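Local structure of chymotrypsin-like serine protease (Equine arteritis virus, 1MBM) at residues F161-S167 / A182-A188. The protein probably cleaves the viral polyprotein as a chymotrypsin-like serine proteinase, a small member of its fold that carries an alpha/beta C-terminal extension. Sequence-based numbering, arbitrary orientation.
Sequences FTGPLTS and AVPRSLA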
loop_
_atom_site.group_PDB
_atom_site.type_symbol
_atom_site.label_atom_id
_atom_site.label_comp_id
_atom_site.label_asym_id
_atom_site.label_seq_id
_atom_site.Cartn_x
_atom_site.Cartn_y
_atom_site.Cartn_z
ATOM N N PHE A 161 18.603 -2.941 7.097
ATOM C CA PHE A 161 18.043 -2.490 8.370
ATOM C C PHE A 161 19.065 -2.219 9.454
ATOM O O PHE A 161 20.031 -2.963 9.607
ATOM C CB PHE A 161 17.012 -3.502 8.872
ATOM C CG PHE A 161 15.772 -3.558 8.033
ATOM C CD1 PHE A 161 15.714 -4.367 6.901
ATOM C CD2 PHE A 161 14.666 -2.786 8.367
ATOM C CE1 PHE A 161 14.563 -4.414 6.114
ATOM C CE2 PHE A 161 13.517 -2.822 7.595
ATOM C CZ PHE A 161 13.464 -3.640 6.469
ATOM N N THR A 162 18.828 -1.158 10.221
ATOM C CA THR A 162 19.716 -0.769 11.311
ATOM C C THR A 162 19.319 -1.415 12.635
ATOM O O THR A 162 18.231 -1.987 12.758
ATOM C CB THR A 162 19.711 0.772 11.496
ATOM O OG1 THR A 162 18.372 1.222 11.728
ATOM C CG2 THR A 162 20.114 1.484 10.213
ATOM N N GLY A 163 20.205 -1.310 13.626
ATOM C CA GLY A 163 19.963 -1.871 14.950
ATOM C C GLY A 163 20.731 -3.152 15.230
ATOM O O GLY A 163 21.180 -3.839 14.307
ATOM N N PRO A 164 20.869 -3.488 16.514
ATOM C CA PRO A 164 21.614 -4.674 16.934
ATOM C C PRO A 164 20.828 -5.951 16.640
ATOM O O PRO A 164 19.625 -5.879 16.351
ATOM C CB PRO A 164 21.763 -4.448 18.437
ATOM C CG PRO A 164 20.463 -3.806 18.795
ATOM C CD PRO A 164 20.278 -2.788 17.672
ATOM N N LEU A 165 21.508 -7.094 16.676
ATOM C CA LEU A 165 20.874 -8.382 16.379
ATOM C C LEU A 165 19.768 -8.734 17.374
ATOM O O LEU A 165 19.899 -8.521 18.578
ATOM C CB LEU A 165 21.909 -9.505 16.294
ATOM C CG LEU A 165 22.894 -9.444 15.116
ATOM C CD1 LEU A 165 23.983 -10.509 15.279
ATOM C CD2 LEU A 165 22.170 -9.613 13.796
ATOM N N THR A 166 18.671 -9.266 16.849
ATOM C CA THR A 166 17.486 -9.549 17.649
ATOM C C THR A 166 16.853 -10.859 17.187
ATOM O O THR A 166 16.950 -11.208 16.011
ATOM C CB THR A 166 16.475 -8.403 17.438
ATOM O OG1 THR A 166 17.106 -7.149 17.727
ATOM C CG2 THR A 166 15.324 -8.480 18.437
ATOM N N SER A 167 16.178 -11.557 18.099
ATOM C CA SER A 167 15.490 -12.812 17.780
ATOM C C SER A 167 14.445 -12.621 16.680
ATOM O O SER A 167 13.762 -11.601 16.632
ATOM C CB SER A 167 14.820 -13.390 19.029
ATOM O OG SER A 167 15.786 -13.751 19.996
ATOM N N ALA A 182 19.185 -14.528 13.775
ATOM C CA ALA A 182 18.979 -13.192 14.332
ATOM C C ALA A 182 18.993 -12.134 13.244
ATOM O O ALA A 182 19.651 -12.295 12.219
ATOM C CB ALA A 182 20.022 -12.871 15.413
ATOM N N VAL A 183 18.246 -11.056 13.461
ATOM C CA VAL A 183 18.141 -9.959 12.493
ATOM C C VAL A 183 18.258 -8.604 13.210
ATOM O O VAL A 183 18.057 -8.532 14.418
ATOM C CB VAL A 183 16.800 -10.003 11.719
ATOM C CG1 VAL A 183 16.676 -11.280 10.869
ATOM C CG2 VAL A 183 15.610 -9.854 12.658
ATOM N N PRO A 184 18.623 -7.545 12.484
ATOM C CA PRO A 184 18.657 -6.194 13.060
ATOM C C PRO A 184 17.322 -5.829 13.688
ATOM O O PRO A 184 16.262 -6.135 13.123
ATOM C CB PRO A 184 18.917 -5.303 11.850
ATOM C CG PRO A 184 19.722 -6.187 10.931
ATOM C CD PRO A 184 19.087 -7.549 11.083
ATOM N N ARG A 185 17.396 -5.174 14.841
ATOM C CA ARG A 185 16.222 -4.791 15.628
ATOM C C ARG A 185 15.084 -4.125 14.862
ATOM O O ARG A 185 13.917 -4.423 15.111
ATOM C CB ARG A 185 16.648 -3.886 16.783
ATOM C CG ARG A 185 15.540 -3.594 17.782
ATOM C CD ARG A 185 15.903 -2.520 18.793
ATOM N NE ARG A 185 16.481 -3.067 20.012
ATOM C CZ ARG A 185 17.501 -2.522 20.674
ATOM N NH1 ARG A 185 18.086 -1.413 20.229
ATOM N NH2 ARG A 185 17.941 -3.094 21.787
ATOM N N SER A 186 15.415 -3.220 13.944
ATOM C CA SER A 186 14.375 -2.532 13.174
ATOM C C SER A 186 13.616 -3.501 12.265
ATOM O O SER A 186 12.417 -3.350 12.095
ATOM C CB SER A 186 14.915 -1.322 12.395
ATOM O OG SER A 186 15.801 -1.718 11.371
ATOM N N LEU A 187 14.301 -4.499 11.708
ATOM C CA LEU A 187 13.624 -5.517 10.899
ATOM C C LEU A 187 12.677 -6.358 11.771
ATOM O O LEU A 187 11.517 -6.571 11.397
ATOM C CB LEU A 187 14.629 -6.407 10.141
ATOM C CG LEU A 187 14.081 -7.560 9.281
ATOM C CD1 LEU A 187 12.923 -7.110 8.388
ATOM C CD2 LEU A 187 15.199 -8.199 8.421
ATOM N N ALA A 188 13.164 -6.803 12.932
ATOM C CA ALA A 188 12.362 -7.618 13.866
ATOM C C ALA A 188 11.131 -6.891 14.412
ATOM O O ALA A 188 10.049 -7.479 14.492
ATOM C CB ALA A 188 13.217 -8.111 15.033
#
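Phe161 meets Ser186 and Leu187 from CB to the ring tip. Its CB lies 3.3 Å from Ser186 OG. Leu187 CB lies over one ring face, 3.7 Å from Phe161 CG, a CH-pi contact offset toward the rim; Ser186 OG lies in the ring plane at its edge, beside Phe161 CD2. Farther out, Phe161 CE1 and CZ reach Leu187 CD1, at 3.9 Å from Phe161 CE1. With CG anti to the carbonyl carbon (chi1 -68°), the ring is laid across Leu187, whose own side chain runs on to Leu157 of helix 154-158. The contact lies in what is evidently the alpha/beta C-terminal extension, where strands 165-167 and 182-184 form a two-stranded antiparallel ribbon, strand 182-184 running straight into helix 185-192 with Pro184 at the N-cap position. Thr166 and Val183 are its hydrogen-bonded pair, Val183 N giving a nearly straight bond to Thr166 O (2.9 Å, 168°). The loop before the ribbon binds the first turn of the helix: Thr162 O accepts hydrogen bonds from Ser186 N and, at 2.8 Å, from Ser186 OG. Pro164 O likewise takes two donors, Arg185 N at 2.8 Å and Thr166 OG1, the hydroxyl coming from above the carbonyl plane. Bent at chi3 (-92°), Arg185 turns one guanidinium face onto Pro164 CG, with Arg185 NH1 3.6 Å from Pro164 CD.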